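Local coordinates for chorismate synthase (Aquifex aeolicus, PDB 1Q1L), which catalyses the elimination of phosphate from 5-enolpyruvylshikimate-3-phosphate to give chorismate, a reaction that uses reduced FMN as cofactor, at residues A[7-12]-A[374-379]; A[38-43]-A[62-67]; A[42-47]-A[144-149]; A[166-171]-A[228-233]; A[264-269]-A[319-324]. All coordinates share one frame; numbering follows the deposited sequence.

Contact 1 (A[7-12]-A[374-379]); sequences RYLRFL and ALLEKL
Where the lead-in to strand 10-14 meets the C-terminal turns of helix 356-379, Tyr8 lays one face of its ring against Leu376. The touching group is the methylene of the leucine: Leu376 CB stands 3.7 Å from the centroid of the Tyr8 ring, displaced toward the rim so that Tyr8 CD2 lies 3.3 Å from Leu376 CB, a CH-pi contact. With chi1 at -169°, Tyr8 CG is swung away from its own backbone N and the ring spreads beside the helix, where its hydroxyl hydrogen-bonds Gly381 O. A broad, flat residue with a polar tip suits this place. Leu376 then reaches past the ring, and its CD1 presses on Leu9 CD2 at 3.4 Å, a tight fit of two branched side chains crossing at about a right angle. The residues leading into strand 10-14, outermost in its sheet within this chain, are thereby joined to the long helix, helped by Asp373, whose carboxylate accepts the backbone N-H groups of Arg7, Tyr8 and Leu9. Arg7, poorly ordered and so less certainly placed, lies alongside Glu377 and offers it carbon: Arg7 CG is 3.6 Å from Glu377 OE1. The Glu377 carboxylate forms its salt bridges with Arg255 and Arg250 instead.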
# COMPACT_ATOMS: atom_id res chain seq x y z
N ARG A 7 1.41 3.36 -7.57
CA ARG A 7 2.43 3.95 -6.71
C ARG A 7 2.07 5.36 -6.24
O ARG A 7 2.39 5.74 -5.11
CB ARG A 7 3.78 4.01 -7.44
CG ARG A 7 4.25 2.72 -8.11
CD ARG A 7 4.75 1.69 -7.11
NE ARG A 7 3.67 0.90 -6.53
CZ ARG A 7 3.85 -0.10 -5.67
NH1 ARG A 7 5.08 -0.44 -5.30
NH2 ARG A 7 2.81 -0.76 -5.19
N TYR A 8 1.41 6.13 -7.10
CA TYR A 8 1.05 7.51 -6.78
C TYR A 8 -0.45 7.78 -6.70
O TYR A 8 -0.94 8.32 -5.71
CB TYR A 8 1.67 8.44 -7.82
CG TYR A 8 1.60 9.90 -7.46
CD1 TYR A 8 2.63 10.51 -6.74
CD2 TYR A 8 0.51 10.68 -7.84
CE1 TYR A 8 2.58 11.87 -6.41
CE2 TYR A 8 0.44 12.03 -7.52
CZ TYR A 8 1.48 12.62 -6.81
OH TYR A 8 1.42 13.96 -6.51
N LEU A 9 -1.18 7.43 -7.76
CA LEU A 9 -2.62 7.65 -7.79
C LEU A 9 -3.32 6.60 -6.95
O LEU A 9 -2.74 5.56 -6.63
CB LEU A 9 -3.16 7.55 -9.22
CG LEU A 9 -2.74 8.61 -10.23
CD1 LEU A 9 -3.29 8.23 -11.59
CD2 LEU A 9 -3.24 9.99 -9.80
N ARG A 10 -4.56 6.88 -6.58
CA ARG A 10 -5.36 5.96 -5.78
C ARG A 10 -6.79 6.11 -6.26
O ARG A 10 -7.24 7.22 -6.56
CB ARG A 10 -5.33 6.34 -4.29
CG ARG A 10 -4.01 6.86 -3.77
CD ARG A 10 -4.22 7.62 -2.45
NE ARG A 10 -4.47 6.72 -1.32
CZ ARG A 10 -4.68 7.13 -0.07
NH1 ARG A 10 -4.69 8.42 0.23
NH2 ARG A 10 -4.85 6.23 0.89
N PHE A 11 -7.50 5.00 -6.36
CA PHE A 11 -8.88 5.08 -6.76
C PHE A 11 -9.62 3.83 -6.35
O PHE A 11 -9.02 2.78 -6.14
CB PHE A 11 -9.00 5.35 -8.28
CG PHE A 11 -8.84 4.13 -9.16
CD1 PHE A 11 -9.92 3.30 -9.42
CD2 PHE A 11 -7.62 3.85 -9.76
CE1 PHE A 11 -9.79 2.20 -10.28
CE2 PHE A 11 -7.48 2.76 -10.62
CZ PHE A 11 -8.57 1.93 -10.88
N LEU A 12 -10.92 3.97 -6.16
CA LEU A 12 -11.78 2.86 -5.80
C LEU A 12 -13.03 3.02 -6.63
O LEU A 12 -13.43 4.14 -6.93
CB LEU A 12 -12.15 2.89 -4.32
CG LEU A 12 -11.05 2.51 -3.33
CD1 LEU A 12 -11.56 2.72 -1.91
CD2 LEU A 12 -10.62 1.06 -3.56
N ALA A 374 2.53 6.26 -13.23
CA ALA A 374 3.98 6.19 -13.40
C ALA A 374 4.60 7.56 -13.70
O ALA A 374 5.75 7.81 -13.33
CB ALA A 374 4.34 5.22 -14.52
N LEU A 375 3.86 8.43 -14.38
CA LEU A 375 4.39 9.74 -14.69
C LEU A 375 4.42 10.58 -13.41
O LEU A 375 5.40 11.26 -13.13
CB LEU A 375 3.54 10.42 -15.76
CG LEU A 375 4.11 11.74 -16.30
CD1 LEU A 375 5.52 11.52 -16.82
CD2 LEU A 375 3.21 12.27 -17.40
N LEU A 376 3.35 10.51 -12.63
CA LEU A 376 3.29 11.27 -11.38
C LEU A 376 4.33 10.76 -10.39
O LEU A 376 4.87 11.54 -9.60
CB LEU A 376 1.89 11.18 -10.78
CG LEU A 376 0.85 12.05 -11.50
CD1 LEU A 376 -0.56 11.65 -11.05
CD2 LEU A 376 1.13 13.52 -11.20
N GLU A 377 4.62 9.46 -10.44
CA GLU A 377 5.61 8.83 -9.56
C GLU A 377 6.99 9.42 -9.85
O GLU A 377 7.79 9.65 -8.94
CB GLU A 377 5.64 7.32 -9.82
CG GLU A 377 6.68 6.55 -9.04
CD GLU A 377 6.80 5.09 -9.48
OE1 GLU A 377 7.45 4.30 -8.76
OE2 GLU A 377 6.24 4.73 -10.54
N LYS A 378 7.27 9.65 -11.12
CA LYS A 378 8.55 10.21 -11.55
C LYS A 378 8.65 11.71 -11.30
O LYS A 378 9.67 12.21 -10.82
CB LYS A 378 8.75 9.93 -13.05
CG LYS A 378 9.96 10.60 -13.67
CD LYS A 378 11.26 10.06 -13.09
CE LYS A 378 12.46 10.65 -13.81
NZ LYS A 378 13.76 10.16 -13.28
N LEU A 379 7.58 12.43 -11.63
CA LEU A 379 7.54 13.88 -11.49
C LEU A 379 7.12 14.44 -10.13
O LEU A 379 7.66 15.45 -9.70
CB LEU A 379 6.62 14.45 -12.58
CG LEU A 379 7.21 14.84 -13.95
CD1 LEU A 379 8.41 13.98 -14.31
CD2 LEU A 379 6.11 14.72 -14.99

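Contact 2 (A[38-43]-A[62-67]); sequences EEINHE and DTAEIL
Asn41 and Ala64 supply the polar part of this meeting between helix 37-48 and strand 64-68. Asn41 OD1 accepts the backbone N-H of Ala64 at 2.7 Å, in an almost straight bond (170° at the hydrogen) with the donor tilted 15° from the carbonyl plane. A chi1 of -62° sets the amide beside the backbone N of Asn41, and the short side chain carries its oxygen over to the strand. On the way OD1 also passes 3.3 Å from Thr63 CA. The Thr63 hydroxyl takes no part in this and bonds to Arg87.

The apolar part rests on Ile40, one residue back along the helix. Its CG2 branch meets Ala64 CB at 3.7 Å, while its longer branch brings CD1 to 4.3 Å from Ile66 CD1, a looser touch. The small methyl of Ala64 lets the helix come near, and the beta-branched Ile40 can reach two strand residues at once.

Strand 64-68 is an outermost strand of its sheet within the chain. Asn41 stands in for a neighbouring strand by taking the N-H of Ala64, and Glu37 does likewise for Ile66 N, so side chains of the helix satisfy edge N-H groups that would otherwise need another partner.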
# COMPACT_ATOMS: atom_id res chain seq x y z
N GLU A 38 -18.12 16.14 -20.08
CA GLU A 38 -18.18 15.75 -21.49
C GLU A 38 -16.98 14.89 -21.89
O GLU A 38 -17.13 13.92 -22.62
CB GLU A 38 -18.26 16.99 -22.39
CG GLU A 38 -18.05 16.70 -23.88
CD GLU A 38 -18.81 15.48 -24.38
OE1 GLU A 38 -20.00 15.32 -24.03
OE2 GLU A 38 -18.22 14.67 -25.13
N GLU A 39 -15.80 15.25 -21.41
CA GLU A 39 -14.59 14.48 -21.71
C GLU A 39 -14.75 13.07 -21.16
O GLU A 39 -14.36 12.09 -21.79
CB GLU A 39 -13.37 15.14 -21.07
CG GLU A 39 -12.93 16.41 -21.77
CD GLU A 39 -11.94 17.21 -20.95
OE1 GLU A 39 -10.99 17.77 -21.54
OE2 GLU A 39 -12.11 17.29 -19.71
N ILE A 40 -15.34 12.97 -19.97
CA ILE A 40 -15.55 11.67 -19.35
C ILE A 40 -16.64 10.92 -20.10
O ILE A 40 -16.48 9.75 -20.44
CB ILE A 40 -15.95 11.82 -17.87
CG1 ILE A 40 -14.81 12.50 -17.10
CG2 ILE A 40 -16.27 10.46 -17.27
CD1 ILE A 40 -15.06 12.69 -15.61
N ASN A 41 -17.74 11.61 -20.38
CA ASN A 41 -18.85 11.00 -21.10
C ASN A 41 -18.41 10.49 -22.47
O ASN A 41 -18.86 9.44 -22.92
CB ASN A 41 -20.00 11.99 -21.25
CG ASN A 41 -20.58 12.43 -19.91
OD1 ASN A 41 -20.56 11.67 -18.94
ND2 ASN A 41 -21.11 13.64 -19.87
N HIS A 42 -17.53 11.23 -23.13
CA HIS A 42 -17.07 10.79 -24.44
C HIS A 42 -16.48 9.38 -24.38
O HIS A 42 -16.75 8.56 -25.25
CB HIS A 42 -16.02 11.74 -25.00
CG HIS A 42 -15.59 11.40 -26.40
ND1 HIS A 42 -14.32 11.62 -26.87
CD2 HIS A 42 -16.28 10.83 -27.42
CE1 HIS A 42 -14.24 11.21 -28.12
NE2 HIS A 42 -15.42 10.73 -28.48
N GLU A 43 -15.68 9.11 -23.35
CA GLU A 43 -15.08 7.79 -23.21
C GLU A 43 -16.15 6.75 -22.86
O GLU A 43 -16.11 5.62 -23.35
CB GLU A 43 -13.99 7.79 -22.13
CG GLU A 43 -12.76 8.61 -22.49
CD GLU A 43 -12.09 8.16 -23.78
OE1 GLU A 43 -12.03 6.93 -24.02
OE2 GLU A 43 -11.61 9.02 -24.54
N ASP A 62 -24.48 6.29 -21.40
CA ASP A 62 -23.87 6.39 -20.09
C ASP A 62 -23.32 7.79 -19.88
O ASP A 62 -22.70 8.37 -20.78
CB ASP A 62 -22.71 5.40 -19.94
CG ASP A 62 -23.17 4.04 -19.45
OD1 ASP A 62 -23.91 3.99 -18.44
OD2 ASP A 62 -22.80 3.02 -20.07
N THR A 63 -23.57 8.34 -18.70
CA THR A 63 -23.09 9.67 -18.38
C THR A 63 -22.59 9.68 -16.95
O THR A 63 -23.13 8.99 -16.07
CB THR A 63 -24.20 10.73 -18.52
OG1 THR A 63 -25.38 10.27 -17.85
CG2 THR A 63 -24.51 10.98 -19.99
N ALA A 64 -21.54 10.45 -16.71
CA ALA A 64 -20.97 10.54 -15.38
C ALA A 64 -21.22 11.93 -14.82
O ALA A 64 -21.17 12.92 -15.54
CB ALA A 64 -19.48 10.27 -15.43
N GLU A 65 -21.52 11.99 -13.53
CA GLU A 65 -21.73 13.27 -12.88
C GLU A 65 -20.56 13.45 -11.94
O GLU A 65 -20.22 12.55 -11.19
CB GLU A 65 -23.05 13.27 -12.08
CG GLU A 65 -23.09 14.39 -11.03
CD GLU A 65 -24.47 14.61 -10.43
OE1 GLU A 65 -25.18 13.63 -10.12
OE2 GLU A 65 -24.85 15.79 -10.26
N ILE A 66 -19.92 14.61 -12.01
CA ILE A 66 -18.79 14.88 -11.13
C ILE A 66 -19.37 15.37 -9.81
O ILE A 66 -20.10 16.36 -9.77
CB ILE A 66 -17.86 15.95 -11.72
CG1 ILE A 66 -17.22 15.42 -13.01
CG2 ILE A 66 -16.79 16.33 -10.69
CD1 ILE A 66 -16.23 16.39 -13.66
N LEU A 67 -19.04 14.67 -8.72
CA LEU A 67 -19.55 15.01 -7.40
C LEU A 67 -18.61 15.87 -6.56
O LEU A 67 -19.01 16.42 -5.53
CB LEU A 67 -19.88 13.73 -6.63
CG LEU A 67 -20.86 12.75 -7.28
CD1 LEU A 67 -20.92 11.49 -6.43
CD2 LEU A 67 -22.23 13.38 -7.42

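Contact 3 (A[42-47]-A[144-149]); sequences HELRRR and ARVAVG
Val146 pushes its forked side chain toward Glu43 and Arg47, on successive turns of helix 37-48. From CB the valine divides. CG1, anti to the backbone N (chi1 170°), meets Glu43 CB at 3.6 Å and lies 3.7 Å from Glu43 O, with Leu44 CD2 at 4.1 Å. The other branch, CG2, touches Arg47 CD at 3.7 Å, so the aliphatic part of the arginine serves as packing surface. Leu44 slides past the valine in the opposite direction and brings CD2 to 4.4 Å from Ala147 CB, a small residue against which the leucine methyl can settle. The acid of Glu43 bends aside to its own helix: its OE1 uses the syn lone pair to receive Arg46 NH1 at 2.9 Å, nearly in the guanidinium plane, and also pairs with Lys153. Arg47 is a predicted NADP(+)-binding residue. The two helix segments run roughly antiparallel, 9.0 Å apart and inclined at 143°, and Leu44 and Ala147 both rest on strand 80-85: this is a helical layer packed on a sheet, in keeping with the beta-alpha-beta sandwich of chorismate synthase.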
# COMPACT_ATOMS: atom_id res chain seq x y z
N HIS A 42 -17.53 11.23 -23.13
CA HIS A 42 -17.07 10.79 -24.44
C HIS A 42 -16.48 9.38 -24.38
O HIS A 42 -16.75 8.56 -25.25
CB HIS A 42 -16.02 11.74 -25.00
CG HIS A 42 -15.59 11.40 -26.40
ND1 HIS A 42 -14.32 11.62 -26.87
CD2 HIS A 42 -16.28 10.83 -27.42
CE1 HIS A 42 -14.24 11.21 -28.12
NE2 HIS A 42 -15.42 10.73 -28.48
N GLU A 43 -15.68 9.11 -23.35
CA GLU A 43 -15.08 7.79 -23.21
C GLU A 43 -16.15 6.75 -22.86
O GLU A 43 -16.11 5.62 -23.35
CB GLU A 43 -13.99 7.79 -22.13
CG GLU A 43 -12.76 8.61 -22.49
CD GLU A 43 -12.09 8.16 -23.78
OE1 GLU A 43 -12.03 6.93 -24.02
OE2 GLU A 43 -11.61 9.02 -24.54
N LEU A 44 -17.10 7.12 -22.01
CA LEU A 44 -18.16 6.20 -21.64
C LEU A 44 -18.97 5.81 -22.88
O LEU A 44 -19.42 4.67 -23.00
CB LEU A 44 -19.09 6.83 -20.59
CG LEU A 44 -18.42 7.07 -19.23
CD1 LEU A 44 -19.41 7.74 -18.27
CD2 LEU A 44 -17.93 5.74 -18.66
N ARG A 45 -19.13 6.75 -23.81
CA ARG A 45 -19.87 6.48 -25.04
C ARG A 45 -19.14 5.51 -25.96
O ARG A 45 -19.77 4.67 -26.61
CB ARG A 45 -20.16 7.80 -25.78
CG ARG A 45 -21.22 8.66 -25.10
CD ARG A 45 -21.81 9.69 -26.07
NE ARG A 45 -20.81 10.65 -26.54
CZ ARG A 45 -20.40 11.71 -25.85
NH1 ARG A 45 -20.89 11.95 -24.64
NH2 ARG A 45 -19.48 12.51 -26.36
N ARG A 46 -17.82 5.61 -26.02
CA ARG A 46 -17.03 4.72 -26.86
C ARG A 46 -17.14 3.28 -26.35
O ARG A 46 -17.23 2.34 -27.14
CB ARG A 46 -15.57 5.15 -26.89
CG ARG A 46 -15.32 6.51 -27.53
CD ARG A 46 -13.85 6.88 -27.48
NE ARG A 46 -13.02 5.93 -28.22
CZ ARG A 46 -11.90 5.39 -27.75
NH1 ARG A 46 -11.48 5.69 -26.53
NH2 ARG A 46 -11.20 4.54 -28.50
N ARG A 47 -17.13 3.10 -25.03
CA ARG A 47 -17.24 1.76 -24.46
C ARG A 47 -18.62 1.16 -24.76
O ARG A 47 -18.73 -0.02 -25.09
CB ARG A 47 -17.03 1.79 -22.94
CG ARG A 47 -16.90 0.39 -22.32
CD ARG A 47 -17.02 0.42 -20.80
NE ARG A 47 -18.39 0.66 -20.39
CZ ARG A 47 -19.26 -0.29 -20.05
NH1 ARG A 47 -18.90 -1.56 -20.06
NH2 ARG A 47 -20.50 0.05 -19.73
N ALA A 144 -16.85 2.17 -14.83
CA ALA A 144 -16.26 3.04 -13.82
C ALA A 144 -14.76 3.15 -14.10
O ALA A 144 -14.16 4.19 -13.88
CB ALA A 144 -16.50 2.46 -12.42
N ARG A 145 -14.17 2.06 -14.59
CA ARG A 145 -12.75 2.06 -14.90
C ARG A 145 -12.47 3.04 -16.03
O ARG A 145 -11.46 3.73 -16.04
CB ARG A 145 -12.27 0.68 -15.34
CG ARG A 145 -12.36 -0.41 -14.30
CD ARG A 145 -11.45 -1.55 -14.73
NE ARG A 145 -11.77 -2.83 -14.10
CZ ARG A 145 -11.00 -3.90 -14.18
NH1 ARG A 145 -9.86 -3.84 -14.88
NH2 ARG A 145 -11.35 -5.03 -13.58
N VAL A 146 -13.39 3.09 -17.00
CA VAL A 146 -13.23 3.99 -18.13
C VAL A 146 -13.36 5.45 -17.70
O VAL A 146 -12.67 6.32 -18.23
CB VAL A 146 -14.27 3.65 -19.24
CG1 VAL A 146 -14.28 4.74 -20.31
CG2 VAL A 146 -13.92 2.31 -19.88
N ALA A 147 -14.22 5.71 -16.72
CA ALA A 147 -14.40 7.08 -16.22
C ALA A 147 -13.12 7.56 -15.53
O ALA A 147 -12.67 8.69 -15.74
CB ALA A 147 -15.59 7.13 -15.26
N VAL A 148 -12.55 6.71 -14.68
CA VAL A 148 -11.31 7.07 -13.99
C VAL A 148 -10.22 7.25 -15.04
O VAL A 148 -9.41 8.18 -14.96
CB VAL A 148 -10.88 5.96 -12.99
CG1 VAL A 148 -9.44 6.20 -12.51
CG2 VAL A 148 -11.83 5.95 -11.78
N GLY A 149 -10.21 6.35 -16.03
CA GLY A 149 -9.23 6.43 -17.09
C GLY A 149 -9.37 7.68 -17.94
O GLY A 149 -8.37 8.22 -18.43

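Contact 4 (A[166-171]-A[228-233]); sequences FVVSIG and GGVFEV
Phe166 and Glu232 stand on the same face of an antiparallel strand pair, the carboxylate at the edge of the ring. Glu232 OE1 comes to 3.2 Å from Phe166 CE1, near the ring plane, while the plane of the carboxylate itself is turned 59° from that of the ring; such an approach sets the oxygen against the electropositive ring hydrogens. Val168 crosses Glu232 at about a right angle, its CG1 3.5 Å from Glu232 CG, and turns its other methyl, CG2, to Val230 CG1 at 3.5 Å. These aliphatic groups pack beside a buried acid whose oxygens are satisfied by Arg320, Lys181 and Tyr183.

Val168 can lie there because of a classic beta bulge: both it and Ser169 face Val230, whose carbonyl oxygen accepts two N-H groups, Val168 N at 2.8 Å and Ser169 N at 3.3 Å. Beyond the bulge, Val230 N bonds back to Ser169 O. Gly229, lacking a side chain, brings its CA to 3.1 Å from Ser169 O, and Gly171, with its positive phi of 66°, turns the chain out of the strand while its N still bonds Gly228 O.

Val167, Ile170 and Phe231 point to the opposite face, where Ile170 and Phe231 pack on helix 356-379. Strand 229-236 is flanked on its other side by strand 317-323, and strand 162-170 by the short strand 173-174.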
# COMPACT_ATOMS: atom_id res chain seq x y z
N PHE A 166 -7.04 -0.43 -31.20
CA PHE A 166 -7.80 -0.94 -32.34
C PHE A 166 -7.82 -2.45 -32.29
O PHE A 166 -6.88 -3.07 -31.80
CB PHE A 166 -7.20 -0.43 -33.66
CG PHE A 166 -5.71 -0.59 -33.74
CD1 PHE A 166 -5.15 -1.83 -34.05
CD2 PHE A 166 -4.87 0.48 -33.48
CE1 PHE A 166 -3.77 -1.99 -34.09
CE2 PHE A 166 -3.49 0.33 -33.51
CZ PHE A 166 -2.94 -0.90 -33.82
N VAL A 167 -8.89 -3.04 -32.81
CA VAL A 167 -9.03 -4.49 -32.82
C VAL A 167 -8.22 -5.09 -33.97
O VAL A 167 -8.18 -4.54 -35.07
CB VAL A 167 -10.51 -4.89 -32.98
CG1 VAL A 167 -10.65 -6.40 -33.03
CG2 VAL A 167 -11.32 -4.31 -31.83
N VAL A 168 -7.56 -6.22 -33.71
CA VAL A 168 -6.76 -6.87 -34.74
C VAL A 168 -7.29 -8.25 -35.13
O VAL A 168 -6.85 -8.84 -36.12
CB VAL A 168 -5.29 -7.02 -34.29
CG1 VAL A 168 -4.70 -5.64 -34.01
CG2 VAL A 168 -5.20 -7.90 -33.07
N SER A 169 -8.25 -8.75 -34.36
CA SER A 169 -8.85 -10.05 -34.65
C SER A 169 -10.11 -10.29 -33.83
O SER A 169 -10.20 -9.89 -32.67
CB SER A 169 -7.84 -11.17 -34.37
OG SER A 169 -7.59 -11.29 -32.98
N ILE A 170 -11.09 -10.92 -34.47
CA ILE A 170 -12.36 -11.27 -33.83
C ILE A 170 -12.62 -12.69 -34.28
O ILE A 170 -12.78 -12.95 -35.47
CB ILE A 170 -13.53 -10.39 -34.32
CG1 ILE A 170 -13.32 -8.94 -33.91
CG2 ILE A 170 -14.84 -10.91 -33.74
CD1 ILE A 170 -14.45 -8.02 -34.33
N GLY A 171 -12.65 -13.62 -33.33
CA GLY A 171 -12.86 -15.01 -33.68
C GLY A 171 -11.66 -15.47 -34.48
O GLY A 171 -10.53 -15.08 -34.18
N GLY A 228 -14.33 -14.35 -29.32
CA GLY A 228 -13.34 -13.66 -28.52
C GLY A 228 -12.63 -12.70 -29.45
O GLY A 228 -13.10 -12.48 -30.57
N GLY A 229 -11.51 -12.14 -29.02
CA GLY A 229 -10.80 -11.22 -29.88
C GLY A 229 -9.49 -10.72 -29.31
O GLY A 229 -9.16 -10.97 -28.15
N VAL A 230 -8.73 -10.02 -30.14
CA VAL A 230 -7.45 -9.48 -29.74
C VAL A 230 -7.36 -8.03 -30.18
O VAL A 230 -7.77 -7.68 -31.29
CB VAL A 230 -6.29 -10.26 -30.37
CG1 VAL A 230 -4.97 -9.61 -30.02
CG2 VAL A 230 -6.32 -11.71 -29.90
N PHE A 231 -6.84 -7.18 -29.31
CA PHE A 231 -6.66 -5.78 -29.67
C PHE A 231 -5.30 -5.29 -29.20
O PHE A 231 -4.65 -5.93 -28.37
CB PHE A 231 -7.76 -4.90 -29.09
CG PHE A 231 -7.88 -4.97 -27.60
CD1 PHE A 231 -8.69 -5.93 -27.00
CD2 PHE A 231 -7.19 -4.07 -26.79
CE1 PHE A 231 -8.81 -5.99 -25.61
CE2 PHE A 231 -7.31 -4.13 -25.40
CZ PHE A 231 -8.12 -5.08 -24.81
N GLU A 232 -4.86 -4.18 -29.76
CA GLU A 232 -3.58 -3.61 -29.39
C GLU A 232 -3.84 -2.21 -28.85
O GLU A 232 -4.65 -1.46 -29.41
CB GLU A 232 -2.63 -3.58 -30.60
CG GLU A 232 -2.53 -4.94 -31.30
CD GLU A 232 -1.54 -4.98 -32.45
OE1 GLU A 232 -1.39 -3.96 -33.16
OE2 GLU A 232 -0.92 -6.05 -32.66
N VAL A 233 -3.19 -1.89 -27.74
CA VAL A 233 -3.35 -0.59 -27.12
C VAL A 233 -1.98 0.06 -27.16
O VAL A 233 -0.98 -0.61 -26.92
CB VAL A 233 -3.78 -0.71 -25.64
CG1 VAL A 233 -4.13 0.67 -25.08
CG2 VAL A 233 -4.95 -1.65 -25.52

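Contact 5 (A[264-269]-A[319-324]); sequences QAIKGV and VRVAMK
Ile266 straddles Val321 like a saddle: both its CG2 and its CD1 lie 3.4 Å from Val321 CG1, tight for carbon atoms. The two side chains cross at about a right angle, and the bend of Ile266 at chi2 (-54°) folds CD1 back onto the valine methyl. At one end of the pair Ala265 CB fits against Met323 CG at 3.5 Å, a small bump beside the foot of the selenomethionine; at the other, Val269 CG2 meets Val319 CG1 at 3.7 Å. On the opposite face the lack of a side chain at Gly268 makes way for the methyl of Ala322. Lys267 and Gly268 both face Ala322, a classic beta bulge, with Lys267 N bonded to Ala322 O at 2.8 Å and Ala322 N to Gly268 O at 2.9 Å. Lys324 N closes the register on Ala265 O, also at 2.8 Å. Because this last bond joins two residues predicted to bind FMN, the backbone itself probably fixes the spacing of that part of the cofactor site.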
# COMPACT_ATOMS: atom_id res chain seq x y z
N GLN A 264 -12.07 -7.98 -17.29
CA GLN A 264 -12.87 -9.19 -17.44
C GLN A 264 -12.65 -9.84 -18.81
O GLN A 264 -12.56 -9.15 -19.82
CB GLN A 264 -14.35 -8.88 -17.27
CG GLN A 264 -15.27 -10.03 -17.66
CD GLN A 264 -16.74 -9.69 -17.51
OE1 GLN A 264 -17.61 -10.48 -17.87
NE2 GLN A 264 -17.02 -8.51 -16.97
N ALA A 265 -12.56 -11.17 -18.81
CA ALA A 265 -12.37 -11.96 -20.02
C ALA A 265 -10.97 -11.94 -20.63
O ALA A 265 -10.71 -12.69 -21.58
CB ALA A 265 -13.40 -11.55 -21.08
N ILE A 266 -10.08 -11.10 -20.11
CA ILE A 266 -8.73 -11.04 -20.66
C ILE A 266 -7.89 -12.21 -20.15
O ILE A 266 -7.73 -12.39 -18.95
CB ILE A 266 -8.02 -9.72 -20.27
CG1 ILE A 266 -8.80 -8.52 -20.83
CG2 ILE A 266 -6.60 -9.71 -20.82
CD1 ILE A 266 -9.07 -8.59 -22.32
N LYS A 267 -7.35 -12.99 -21.08
CA LYS A 267 -6.55 -14.15 -20.71
C LYS A 267 -5.10 -14.09 -21.16
O LYS A 267 -4.30 -14.96 -20.84
CB LYS A 267 -7.21 -15.42 -21.25
CG LYS A 267 -8.45 -15.84 -20.46
CD LYS A 267 -8.03 -16.35 -19.09
CE LYS A 267 -9.19 -16.80 -18.26
NZ LYS A 267 -8.70 -17.21 -16.91
N GLY A 268 -4.75 -13.06 -21.93
CA GLY A 268 -3.38 -12.95 -22.39
C GLY A 268 -2.95 -11.52 -22.61
O GLY A 268 -3.75 -10.66 -22.97
N VAL A 269 -1.66 -11.27 -22.39
CA VAL A 269 -1.12 -9.94 -22.59
C VAL A 269 0.33 -10.01 -23.04
O VAL A 269 1.13 -10.76 -22.48
CB VAL A 269 -1.22 -9.10 -21.30
CG1 VAL A 269 -0.57 -9.84 -20.16
CG2 VAL A 269 -0.52 -7.75 -21.50
N VAL A 319 0.89 -2.68 -26.36
CA VAL A 319 0.43 -3.84 -25.61
C VAL A 319 -0.61 -4.62 -26.40
O VAL A 319 -1.54 -4.04 -26.95
CB VAL A 319 -0.22 -3.38 -24.28
CG1 VAL A 319 -0.46 -4.56 -23.39
CG2 VAL A 319 0.67 -2.35 -23.61
N ARG A 320 -0.45 -5.94 -26.44
CA ARG A 320 -1.38 -6.81 -27.17
C ARG A 320 -2.21 -7.55 -26.12
O ARG A 320 -1.66 -8.12 -25.18
CB ARG A 320 -0.60 -7.78 -28.05
CG ARG A 320 0.58 -7.13 -28.77
CD ARG A 320 1.08 -7.99 -29.94
NE ARG A 320 0.08 -8.08 -31.00
CZ ARG A 320 -0.63 -9.18 -31.26
NH1 ARG A 320 -0.45 -10.29 -30.56
NH2 ARG A 320 -1.53 -9.15 -32.23
N VAL A 321 -3.52 -7.53 -26.28
CA VAL A 321 -4.43 -8.12 -25.31
C VAL A 321 -5.41 -9.12 -25.90
O VAL A 321 -6.09 -8.83 -26.89
CB VAL A 321 -5.21 -6.99 -24.59
CG1 VAL A 321 -5.99 -7.55 -23.42
CG2 VAL A 321 -4.23 -5.91 -24.13
N ALA A 322 -5.51 -10.28 -25.25
CA ALA A 322 -6.40 -11.35 -25.72
C ALA A 322 -7.63 -11.52 -24.84
O ALA A 322 -7.52 -11.71 -23.62
CB ALA A 322 -5.62 -12.66 -25.79
N MSE A 323 -8.80 -11.45 -25.46
CA MSE A 323 -10.06 -11.61 -24.73
C MSE A 323 -10.74 -12.92 -25.14
O MSE A 323 -10.98 -13.15 -26.33
CB MSE A 323 -11.00 -10.45 -25.04
CG MSE A 323 -12.29 -10.50 -24.25
SE MSE A 323 -13.62 -9.30 -24.94
CE MSE A 323 -14.44 -10.55 -26.19
N LYS A 324 -11.05 -13.77 -24.17
CA LYS A 324 -11.68 -15.05 -24.46
C LYS A 324 -13.14 -14.83 -24.85
O LYS A 324 -13.71 -13.78 -24.56
CB LYS A 324 -11.60 -15.98 -23.25
CG LYS A 324 -12.59 -15.64 -22.14
CD LYS A 324 -12.49 -16.66 -21.02
CE LYS A 324 -13.74 -16.65 -20.13
NZ LYS A 324 -13.96 -15.36 -19.43

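Overall arrangement
Contacts 3, 4 and 5 are buried, whereas contacts 1 and 2 are only partly so and lie at outermost strands of the same four-stranded sheet. Contacts 2 and 3 share helix 37-48: contact 2 joins it to a strand through a hydrogen bond to the Asn41 amide oxygen and small apolar groups, contact 3 to helix 142-157 by aliphatic packing, with no hydrogen bond between the two segments. That second helix also touches contact 1, through Phe11 on Val148. Contacts 4 and 5 belong to the other sheet, where strands 229-236 and 317-323 are neighbours and Glu232 pairs with Arg320; both are backbone hydrogen-bonded and both carry a classic bulge. At contact 5 this sheet continues into the fourth subunit.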